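Local atomic coordinates of separin (Saccharomyces cerevisiae, PDB entry 5U1T), a protein that cleaves the MCD1/SCC1 subunit of cohesin at the onset of anaphase as a caspase-like protease, and is held inactive by securin during most of the cell cycle. Residues Ser471-Phe474 / Asp475-Asn479; Lys1428-Gly1431 / Met1432-Ile1436; Asp1538-Ser1541 / Glu1542-Glu1546. All coordinates share one frame; numbering follows the deposited sequence.

Following the chain from the N terminus, interaction 1 comes first, in helix 470-485 of the helical region. Interaction 2 follows much later in helix 1423-1436, and interaction 3 in helix 1534-1548, both of the protease part. Each is local and closes a single helical turn, not a long loop; the three run in series, none nesting in or crossing another. Interaction 1 lies on the opposite side of the chain's centre, about 89 Å between centres from either of the others. Interactions 2 and 3 have centres about 13 Å apart and touch: F1429 CE1 meets F1545 CE2 at 3.5 Å, tying together two helices of the catalytic fold.

Interaction 1: residues Ser471-Phe474 / Asp475-Asn479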
ATOM      1  N   SER A 471       8.288 -30.474  -4.519  1.00 60.98           N
ATOM      2  CA  SER A 471       9.364 -29.517  -4.286  1.00 53.56           C
ATOM      3  C   SER A 471      10.515 -29.688  -5.266  1.00 55.11           C
ATOM      4  O   SER A 471      11.000 -28.700  -5.807  1.00 57.42           O
ATOM      5  CB  SER A 471       9.887 -29.604  -2.844  1.00 61.12           C
ATOM      6  OG  SER A 471       9.973 -30.941  -2.367  1.00 65.80           O
ATOM      7  N   PHE A 472      10.914 -30.909  -5.550  1.00 61.08           N
ATOM      8  CA  PHE A 472      12.009 -31.097  -6.473  1.00 55.50           C
ATOM      9  C   PHE A 472      11.696 -30.703  -7.900  1.00 52.82           C
ATOM     10  O   PHE A 472      12.495 -30.092  -8.557  1.00 56.71           O
ATOM     11  CB  PHE A 472      12.529 -32.524  -6.455  1.00 56.25           C
ATOM     12  CG  PHE A 472      13.571 -32.764  -7.487  1.00 61.10           C
ATOM     13  CD1 PHE A 472      14.859 -32.375  -7.272  1.00 64.91           C
ATOM     14  CD2 PHE A 472      13.246 -33.305  -8.693  1.00 55.98           C
ATOM     15  CE1 PHE A 472      15.815 -32.545  -8.230  1.00 59.23           C
ATOM     16  CE2 PHE A 472      14.192 -33.476  -9.656  1.00 57.90           C
ATOM     17  CZ  PHE A 472      15.480 -33.098  -9.424  1.00 56.88           C
ATOM     18  N   VAL A 473      10.516 -31.038  -8.377  1.00 48.72           N
ATOM     19  CA  VAL A 473      10.158 -30.744  -9.740  1.00 51.93           C
ATOM     20  C   VAL A 473       9.918 -29.276  -9.983  1.00 55.62           C
ATOM     21  O   VAL A 473      10.082 -28.809 -11.075  1.00 53.28           O
ATOM     22  CB  VAL A 473       8.980 -31.592 -10.216  1.00 51.10           C
ATOM     23  CG1 VAL A 473       7.803 -31.425  -9.307  1.00 55.45           C
ATOM     24  CG2 VAL A 473       8.600 -31.219 -11.618  1.00 49.39           C
ATOM     25  N   PHE A 474       9.522 -28.552  -8.961  1.00 55.47           N
ATOM     26  CA  PHE A 474       9.327 -27.137  -9.094  1.00 58.53           C
ATOM     27  C   PHE A 474      10.669 -26.463  -9.119  1.00 55.84           C
ATOM     28  O   PHE A 474      10.935 -25.603  -9.908  1.00 50.82           O
ATOM     29  CB  PHE A 474       8.521 -26.625  -7.930  1.00 56.46           C
ATOM     30  CG  PHE A 474       7.217 -26.083  -8.332  1.00 55.40           C
ATOM     31  CD1 PHE A 474       7.125 -24.830  -8.851  1.00 56.38           C
ATOM     32  CD2 PHE A 474       6.106 -26.847  -8.242  1.00 52.09           C
ATOM     33  CE1 PHE A 474       5.929 -24.328  -9.251  1.00 54.32           C
ATOM     34  CE2 PHE A 474       4.901 -26.360  -8.639  1.00 58.14           C
ATOM     35  CZ  PHE A 474       4.811 -25.094  -9.146  1.00 52.55           C
ATOM     36  N   ASP A 475      11.521 -26.905  -8.228  1.00 55.35           N
ATOM     37  CA  ASP A 475      12.864 -26.420  -8.097  1.00 55.53           C
ATOM     38  C   ASP A 475      13.630 -26.620  -9.388  1.00 61.66           C
ATOM     39  O   ASP A 475      14.326 -25.737  -9.829  1.00 62.51           O
ATOM     40  CB  ASP A 475      13.495 -27.206  -6.969  1.00 62.66           C
ATOM     41  CG  ASP A 475      14.820 -26.710  -6.590  1.00 65.20           C
ATOM     42  OD1 ASP A 475      15.128 -25.564  -6.880  1.00 70.45           O
ATOM     43  OD2 ASP A 475      15.566 -27.470  -5.981  1.00 77.58           O
ATOM     44  N   PHE A 476      13.494 -27.785  -9.996  1.00 58.34           N
ATOM     45  CA  PHE A 476      14.164 -28.081 -11.237  1.00 55.35           C
ATOM     46  C   PHE A 476      13.626 -27.291 -12.402  1.00 54.33           C
ATOM     47  O   PHE A 476      14.366 -26.818 -13.217  1.00 55.25           O
ATOM     48  CB  PHE A 476      14.032 -29.565 -11.562  1.00 59.80           C
ATOM     49  CG  PHE A 476      14.570 -29.934 -12.907  1.00 55.34           C
ATOM     50  CD1 PHE A 476      13.798 -29.814 -14.018  1.00 55.24           C
ATOM     51  CD2 PHE A 476      15.847 -30.379 -13.049  1.00 58.18           C
ATOM     52  CE1 PHE A 476      14.289 -30.123 -15.249  1.00 54.84           C
ATOM     53  CE2 PHE A 476      16.346 -30.698 -14.277  1.00 57.54           C
ATOM     54  CZ  PHE A 476      15.566 -30.564 -15.379  1.00 56.74           C
ATOM     55  N   CYS A 477      12.321 -27.138 -12.474  1.00 52.52           N
ATOM     56  CA  CYS A 477      11.719 -26.442 -13.582  1.00 57.68           C
ATOM     57  C   CYS A 477      11.860 -24.953 -13.562  1.00 58.88           C
ATOM     58  O   CYS A 477      11.951 -24.341 -14.594  1.00 50.27           O
ATOM     59  CB  CYS A 477      10.255 -26.790 -13.677  1.00 55.29           C
ATOM     60  SG  CYS A 477       9.948 -28.386 -14.401  1.00 61.49           S
ATOM     61  N   GLN A 478      11.867 -24.371 -12.382  1.00 57.98           N
ATOM     62  CA  GLN A 478      11.983 -22.940 -12.293  1.00 62.83           C
ATOM     63  C   GLN A 478      13.374 -22.510 -12.606  1.00 60.95           C
ATOM     64  O   GLN A 478      13.574 -21.532 -13.276  1.00 56.19           O
ATOM     65  CB  GLN A 478      11.542 -22.432 -10.946  1.00 64.94           C
ATOM     66  CG  GLN A 478      10.284 -21.614 -11.049  1.00 64.56           C
ATOM     67  CD  GLN A 478       9.520 -21.617  -9.780  1.00 67.33           C
ATOM     68  OE1 GLN A 478      10.096 -21.552  -8.713  1.00 74.58           O
ATOM     69  NE2 GLN A 478       8.222 -21.704  -9.881  1.00 62.96           N
ATOM     70  N   ASN A 479      14.340 -23.253 -12.117  1.00 59.99           N
ATOM     71  CA  ASN A 479      15.724 -22.941 -12.424  1.00 62.71           C
ATOM     72  C   ASN A 479      16.055 -23.140 -13.899  1.00 64.86           C
ATOM     73  O   ASN A 479      16.838 -22.374 -14.471  1.00 63.82           O
ATOM     74  CB  ASN A 479      16.650 -23.776 -11.569  1.00 65.63           C
ATOM     75  CG  ASN A 479      16.881 -23.155 -10.229  1.00 71.24           C
ATOM     76  OD1 ASN A 479      17.908 -22.523 -10.002  1.00 80.77           O
ATOM     77  ND2 ASN A 479      15.910 -23.291  -9.334  1.00 72.88           N
TER
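The F474 ring receives the side-chain amide of Q478 at its edge, near the ring plane: NE2 lies 3.5 Å from CD1, and the amide and ring planes stand 70° apart. The nitrogen therefore meets the ring's rim and not its pi face. Beyond CG the Q478 chain is extended, and this reach carries the amide back along the helix to the aromatic one turn earlier. Its amide is held at both ends, OE1 by a hydrogen bond to S602 OG and NE2 by a weak one to N510 OD1, which should limit the turning of the amide beside the phenyl. The second ring, that of F472, meets F476 more loosely, with CE2 4.4 Å from F476 CB. V473 and C477 repeat the same four-residue spacing: V473 CG2, anti to its own backbone N, comes 4.2 Å from C477 SG. The backbone keeps the regular i to i+4 bonds of an alpha helix. F476 N bonds to F472 O at 2.9 Å and Q478 N to F474 O at 2.9 Å, while N479 ND2 turns back to D475 O at 3.0 Å as a side-chain addition to these bonds. The helix is wedged among others of the helical region. F472 and F476 pack on helix 431-444, V473, F474, F476 and C477 on helix 501-509, and F474 also on I528 and L532 of helix 523-533, its ring meeting that of F603 with planes at about 25°.

Interaction 2: residues Lys1428-Gly1431 / Met1432-Ile1436; sequences KFKG and MFQKI
F1433 N donates to F1429 O at 3.2 Å in a nearly straight bond, 169° at the hydrogen, and Q1434 N repeats the pattern to K1430 O, also at 3.2 Å. The next rung, K1435 N to G1431 O at 3.3 Å, is weak, near the point where helix 1423-1436 ends. The ammonium of K1430 has its partner one turn back, a salt bridge to E1426, so its charge is answered along the helix and not by Q1434. Q1434 instead folds over the backbone: with chi1 at 73° its CG sits between its own N and carbonyl carbon and rests 3.1 Å from G1431 O. Its OE1 lies 3.9 Å from K1430 CG, as the two chains pass at a slant. K1435 lays its own CG 3.2 Å from the same G1431 carbonyl oxygen. Around the helix, the contact turns aromatic. CB of F1429 lies over one face of the F1433 ring, 4.4 Å from CE2, while the two rings, with planes at 36°, form neither a stack nor an edge-to-face pair. Both rings pack on the central sheet, F1429 touching L1416 and I1469 and also D1538 and S1541 of helix 1534-1548, F1433 touching M1414, L1416 and V1467. Helix 1423-1436 is the connection of a beta-alpha-beta crossover between strands 1412-1416 and 1444-1447. The chemistry is thus that of an amphipathic helix: phenylalanines pressed inward on the strands, and lysine and glutamine chains turned outward, where their polar ends can meet solvent or partner charges.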
ATOM      1  N   LYS A1428     -23.530  53.185 -18.437  1.00 80.78           N
ATOM      2  CA  LYS A1428     -23.574  54.144 -17.340  1.00 86.13           C
ATOM      3  C   LYS A1428     -22.197  54.624 -16.911  1.00 84.11           C
ATOM      4  O   LYS A1428     -22.009  55.809 -16.656  1.00 89.67           O
ATOM      5  CB  LYS A1428     -24.295  53.555 -16.123  1.00 88.98           C
ATOM      6  CG  LYS A1428     -25.774  53.312 -16.355  1.00 92.32           C
ATOM      7  CD  LYS A1428     -26.446  52.711 -15.144  1.00 96.59           C
ATOM      8  CE  LYS A1428     -27.933  52.502 -15.400  1.00 95.25           C
ATOM      9  NZ  LYS A1428     -28.612  51.885 -14.225  1.00 98.66           N
ATOM     10  N   PHE A1429     -21.233  53.719 -16.836  1.00 84.98           N
ATOM     11  CA  PHE A1429     -19.952  54.062 -16.230  1.00 85.78           C
ATOM     12  C   PHE A1429     -18.840  54.340 -17.233  1.00 87.48           C
ATOM     13  O   PHE A1429     -17.783  54.852 -16.853  1.00 86.01           O
ATOM     14  CB  PHE A1429     -19.528  52.951 -15.273  1.00 86.58           C
ATOM     15  CG  PHE A1429     -20.391  52.865 -14.057  1.00 91.24           C
ATOM     16  CD1 PHE A1429     -20.178  53.718 -12.982  1.00 87.74           C
ATOM     17  CD2 PHE A1429     -21.437  51.960 -13.995  1.00 88.78           C
ATOM     18  CE1 PHE A1429     -20.981  53.652 -11.856  1.00 85.89           C
ATOM     19  CE2 PHE A1429     -22.250  51.890 -12.865  1.00 91.60           C
ATOM     20  CZ  PHE A1429     -22.019  52.735 -11.794  1.00 87.39           C
ATOM     21  N   LYS A1430     -19.094  54.010 -18.500  1.00 87.52           N
ATOM     22  CA  LYS A1430     -18.156  54.256 -19.599  1.00 89.62           C
ATOM     23  C   LYS A1430     -17.573  55.654 -19.469  1.00 90.64           C
ATOM     24  O   LYS A1430     -16.357  55.837 -19.500  1.00 89.96           O
ATOM     25  CB  LYS A1430     -18.860  54.081 -20.953  1.00 86.34           C
ATOM     26  CG  LYS A1430     -17.942  54.017 -22.161  1.00 92.40           C
ATOM     27  CD  LYS A1430     -18.677  53.575 -23.442  1.00 93.13           C
ATOM     28  CE  LYS A1430     -19.256  52.161 -23.307  1.00 95.91           C
ATOM     29  NZ  LYS A1430     -19.347  51.444 -24.622  1.00 94.75           N
ATOM     30  N   GLY A1431     -18.464  56.622 -19.271  1.00 89.62           N
ATOM     31  CA  GLY A1431     -18.113  58.025 -19.143  1.00 90.77           C
ATOM     32  C   GLY A1431     -17.048  58.375 -18.119  1.00 95.19           C
ATOM     33  O   GLY A1431     -15.944  58.765 -18.499  1.00 94.87           O
ATOM     34  N   MET A1432     -17.375  58.244 -16.832  1.00 95.72           N
ATOM     35  CA  MET A1432     -16.462  58.645 -15.756  1.00 98.33           C
ATOM     36  C   MET A1432     -15.141  57.860 -15.736  1.00 95.39           C
ATOM     37  O   MET A1432     -14.079  58.433 -15.475  1.00 93.71           O
ATOM     38  CB  MET A1432     -17.156  58.512 -14.396  1.00100.38           C
ATOM     39  CG  MET A1432     -16.213  58.572 -13.203  1.00101.65           C
ATOM     40  SD  MET A1432     -17.022  58.140 -11.652  1.00107.55           S
ATOM     41  CE  MET A1432     -17.885  59.672 -11.302  1.00112.96           C
ATOM     42  N   PHE A1433     -15.198  56.560 -16.017  1.00 96.18           N
ATOM     43  CA  PHE A1433     -13.998  55.728 -15.937  1.00102.55           C
ATOM     44  C   PHE A1433     -12.970  56.129 -16.994  1.00 99.34           C
ATOM     45  O   PHE A1433     -11.792  56.315 -16.682  1.00 99.05           O
ATOM     46  CB  PHE A1433     -14.345  54.239 -16.075  1.00 96.91           C
ATOM     47  CG  PHE A1433     -14.904  53.625 -14.817  1.00 95.06           C
ATOM     48  CD1 PHE A1433     -15.180  54.410 -13.698  1.00 98.00           C
ATOM     49  CD2 PHE A1433     -15.147  52.260 -14.745  1.00 93.81           C
ATOM     50  CE1 PHE A1433     -15.695  53.842 -12.530  1.00 94.03           C
ATOM     51  CE2 PHE A1433     -15.661  51.690 -13.579  1.00 90.32           C
ATOM     52  CZ  PHE A1433     -15.933  52.482 -12.475  1.00 86.24           C
ATOM     53  N   GLN A1434     -13.416  56.275 -18.237  1.00 95.64           N
ATOM     54  CA  GLN A1434     -12.506  56.610 -19.327  1.00100.16           C
ATOM     55  C   GLN A1434     -11.917  58.005 -19.128  1.00101.07           C
ATOM     56  O   GLN A1434     -10.862  58.324 -19.678  1.00100.44           O
ATOM     57  CB  GLN A1434     -13.223  56.530 -20.674  1.00 94.35           C
ATOM     58  CG  GLN A1434     -14.199  57.684 -20.886  1.00 99.79           C
ATOM     59  CD  GLN A1434     -14.957  57.598 -22.194  1.00102.63           C
ATOM     60  OE1 GLN A1434     -15.019  56.533 -22.822  1.00101.16           O
ATOM     61  NE2 GLN A1434     -15.545  58.726 -22.616  1.00 99.20           N
ATOM     62  N   LYS A1435     -12.611  58.835 -18.353  1.00 97.53           N
ATOM     63  CA  LYS A1435     -12.134  60.175 -18.038  1.00 94.13           C
ATOM     64  C   LYS A1435     -11.021  60.118 -17.012  1.00 97.47           C
ATOM     65  O   LYS A1435     -10.049  60.860 -17.089  1.00 99.58           O
ATOM     66  CB  LYS A1435     -13.269  61.048 -17.513  1.00 93.69           C
ATOM     67  CG  LYS A1435     -14.265  61.472 -18.561  1.00 89.92           C
ATOM     68  CD  LYS A1435     -15.453  62.136 -17.893  1.00 97.51           C
ATOM     69  CE  LYS A1435     -16.378  62.813 -18.896  1.00 98.98           C
ATOM     70  NZ  LYS A1435     -17.616  63.296 -18.221  1.00105.58           N
ATOM     71  N   ILE A1436     -11.168  59.229 -16.041  1.00102.30           N
ATOM     72  CA  ILE A1436     -10.165  59.111 -14.998  1.00104.55           C
ATOM     73  C   ILE A1436      -8.840  58.569 -15.551  1.00104.72           C
ATOM     74  O   ILE A1436      -7.774  59.008 -15.128  1.00101.08           O
ATOM     75  CB  ILE A1436     -10.678  58.245 -13.841  1.00101.56           C
ATOM     76  CG1 ILE A1436     -11.663  59.082 -13.008  1.00107.41           C
ATOM     77  CG2 ILE A1436      -9.531  57.808 -12.974  1.00 98.73           C
ATOM     78  CD1 ILE A1436     -12.424  58.325 -11.941  1.00106.99           C
TER

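Interaction 3: residues Asp1538-Ser1541 / Glu1542-Glu1546; sequences DKFS and EELFE
F1545 swings its ring back over the carbonyl of S1541, the residue one turn earlier. S1541 O lies over one face of the ring, offset toward the rim, and is 3.3 Å from CG. The same oxygen takes the backbone N-H of F1545 at 3.0 Å and 173°, close to straight. The placement follows from chi1 at -61°, which turns CG beside the backbone N and away from the carbonyl carbon. On another side of the helix F1540 and L1544 pair up. The phenyl of F1540, with CG opposite its own N, brings CZ to 4.4 Å from CG of L1544, an oblique approach to the ring. L1544 N bonds to F1540 O at 2.8 Å, the helical bond between the same two residues. Helix 1534-1548 follows strand 1524-1528 in the alpha/beta protease fold of clan CD, and its D1538 side chain lies about 10 Å from that of C1497, the probable nucleophile. L1544 touches A1567 and V1568 of helix 1564-1571, and F1540 touches S1571, while F1545 packs on L1495 and meets the ring of F1550. An alanine in place of F1545 would lack the ring and is likely to leave F1550 without its aromatic neighbour and open a gap beside L1495 and the S1541 carbonyl. The hydroxyl of S1541 is bound to I1537 O within the helix, and D1538 OD2 to T1425 OG1 on helix 1423-1436. Two further bonds of the helix run from E1542 N to D1538 O at 2.9 Å and from E1543 N to K1539 O at 3.0 Å. The E1542 chain is extended beyond CG, whereas that of E1543 bends at chi2 (66°).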
ATOM      1  N   ASP A1538     -26.349  49.495  -9.757  1.00 77.23           N
ATOM      2  CA  ASP A1538     -25.638  50.579 -10.413  1.00 78.95           C
ATOM      3  C   ASP A1538     -26.118  51.933  -9.919  1.00 75.36           C
ATOM      4  O   ASP A1538     -25.329  52.872  -9.871  1.00 72.16           O
ATOM      5  CB  ASP A1538     -25.789  50.481 -11.923  1.00 78.39           C
ATOM      6  CG  ASP A1538     -24.999  49.336 -12.502  1.00 85.03           C
ATOM      7  OD1 ASP A1538     -24.140  48.776 -11.776  1.00 76.95           O
ATOM      8  OD2 ASP A1538     -25.233  48.996 -13.686  1.00 89.50           O
ATOM      9  N   LYS A1539     -27.403  52.032  -9.558  1.00 78.09           N
ATOM     10  CA  LYS A1539     -27.906  53.194  -8.822  1.00 73.20           C
ATOM     11  C   LYS A1539     -27.049  53.355  -7.562  1.00 72.29           C
ATOM     12  O   LYS A1539     -26.513  54.430  -7.304  1.00 76.49           O
ATOM     13  CB  LYS A1539     -29.390  53.045  -8.441  1.00 72.84           C
ATOM     14  CG  LYS A1539     -30.418  53.461  -9.498  1.00 77.45           C
ATOM     15  CD  LYS A1539     -31.774  53.782  -8.833  1.00 81.10           C
ATOM     16  CE  LYS A1539     -32.778  54.465  -9.782  1.00 88.43           C
ATOM     17  NZ  LYS A1539     -33.230  53.564 -10.895  1.00 81.15           N
ATOM     18  N   PHE A1540     -26.896  52.268  -6.809  1.00 65.70           N
ATOM     19  CA  PHE A1540     -26.131  52.285  -5.570  1.00 67.60           C
ATOM     20  C   PHE A1540     -24.669  52.656  -5.808  1.00 66.15           C
ATOM     21  O   PHE A1540     -24.109  53.482  -5.095  1.00 66.06           O
ATOM     22  CB  PHE A1540     -26.237  50.920  -4.859  1.00 71.61           C
ATOM     23  CG  PHE A1540     -25.278  50.750  -3.708  1.00 62.70           C
ATOM     24  CD1 PHE A1540     -25.571  51.273  -2.462  1.00 65.23           C
ATOM     25  CD2 PHE A1540     -24.082  50.073  -3.877  1.00 62.95           C
ATOM     26  CE1 PHE A1540     -24.686  51.128  -1.409  1.00 65.33           C
ATOM     27  CE2 PHE A1540     -23.195  49.925  -2.833  1.00 61.69           C
ATOM     28  CZ  PHE A1540     -23.494  50.448  -1.601  1.00 62.32           C
ATOM     29  N   SER A1541     -24.048  52.038  -6.799  1.00 76.38           N
ATOM     30  CA  SER A1541     -22.652  52.329  -7.114  1.00 79.78           C
ATOM     31  C   SER A1541     -22.434  53.797  -7.464  1.00 79.45           C
ATOM     32  O   SER A1541     -21.516  54.434  -6.940  1.00 77.44           O
ATOM     33  CB  SER A1541     -22.171  51.455  -8.268  1.00 79.52           C
ATOM     34  OG  SER A1541     -22.283  50.092  -7.927  1.00 74.61           O
ATOM     35  N   GLU A1542     -23.276  54.314  -8.356  1.00 73.71           N
ATOM     36  CA  GLU A1542     -23.237  55.715  -8.767  1.00 78.98           C
ATOM     37  C   GLU A1542     -23.273  56.600  -7.528  1.00 81.49           C
ATOM     38  O   GLU A1542     -22.457  57.508  -7.370  1.00 82.19           O
ATOM     39  CB  GLU A1542     -24.414  56.028  -9.704  1.00 78.35           C
ATOM     40  CG  GLU A1542     -24.343  57.349 -10.473  1.00 82.69           C
ATOM     41  CD  GLU A1542     -25.732  57.856 -10.864  1.00 89.79           C
ATOM     42  OE1 GLU A1542     -26.700  57.068 -10.753  1.00 84.66           O
ATOM     43  OE2 GLU A1542     -25.863  59.043 -11.260  1.00 94.68           O
ATOM     44  N   GLU A1543     -24.202  56.296  -6.630  1.00 76.01           N
ATOM     45  CA  GLU A1543     -24.365  57.063  -5.409  1.00 74.70           C
ATOM     46  C   GLU A1543     -23.168  56.932  -4.470  1.00 75.59           C
ATOM     47  O   GLU A1543     -22.765  57.898  -3.817  1.00 74.92           O
ATOM     48  CB  GLU A1543     -25.646  56.628  -4.701  1.00 75.59           C
ATOM     49  CG  GLU A1543     -25.965  57.433  -3.461  1.00 82.99           C
ATOM     50  CD  GLU A1543     -26.288  58.893  -3.751  1.00 86.04           C
ATOM     51  OE1 GLU A1543     -26.483  59.254  -4.935  1.00 85.09           O
ATOM     52  OE2 GLU A1543     -26.362  59.682  -2.776  1.00 93.09           O
ATOM     53  N   LEU A1544     -22.603  55.734  -4.419  1.00 73.36           N
ATOM     54  CA  LEU A1544     -21.466  55.435  -3.559  1.00 74.30           C
ATOM     55  C   LEU A1544     -20.254  56.281  -3.937  1.00 78.05           C
ATOM     56  O   LEU A1544     -19.622  56.906  -3.079  1.00 74.67           O
ATOM     57  CB  LEU A1544     -21.141  53.941  -3.649  1.00 71.96           C
ATOM     58  CG  LEU A1544     -20.242  53.254  -2.619  1.00 66.82           C
ATOM     59  CD1 LEU A1544     -18.802  53.270  -3.056  1.00 68.95           C
ATOM     60  CD2 LEU A1544     -20.395  53.894  -1.258  1.00 69.36           C
ATOM     61  N   PHE A1545     -19.949  56.295  -5.233  1.00 82.50           N
ATOM     62  CA  PHE A1545     -18.854  57.089  -5.788  1.00 84.57           C
ATOM     63  C   PHE A1545     -19.033  58.586  -5.534  1.00 88.84           C
ATOM     64  O   PHE A1545     -18.091  59.282  -5.138  1.00 87.76           O
ATOM     65  CB  PHE A1545     -18.732  56.858  -7.298  1.00 85.85           C
ATOM     66  CG  PHE A1545     -18.446  55.433  -7.691  1.00 85.64           C
ATOM     67  CD1 PHE A1545     -17.752  54.582  -6.852  1.00 84.64           C
ATOM     68  CD2 PHE A1545     -18.863  54.951  -8.920  1.00 85.94           C
ATOM     69  CE1 PHE A1545     -17.490  53.278  -7.231  1.00 82.06           C
ATOM     70  CE2 PHE A1545     -18.602  53.648  -9.297  1.00 80.06           C
ATOM     71  CZ  PHE A1545     -17.917  52.816  -8.452  1.00 79.86           C
ATOM     72  N   GLU A1546     -20.239  59.090  -5.785  1.00 84.70           N
ATOM     73  CA  GLU A1546     -20.486  60.515  -5.659  1.00 84.46           C
ATOM     74  C   GLU A1546     -20.344  60.972  -4.213  1.00 86.75           C
ATOM     75  O   GLU A1546     -19.727  62.004  -3.951  1.00 89.97           O
ATOM     76  CB  GLU A1546     -21.866  60.877  -6.201  1.00 86.74           C
ATOM     77  CG  GLU A1546     -21.881  62.219  -6.929  1.00102.34           C
ATOM     78  CD  GLU A1546     -21.807  63.419  -5.979  1.00110.74           C
ATOM     79  OE1 GLU A1546     -22.135  63.259  -4.766  1.00104.95           O
ATOM     80  OE2 GLU A1546     -21.433  64.528  -6.452  1.00116.10           O
TER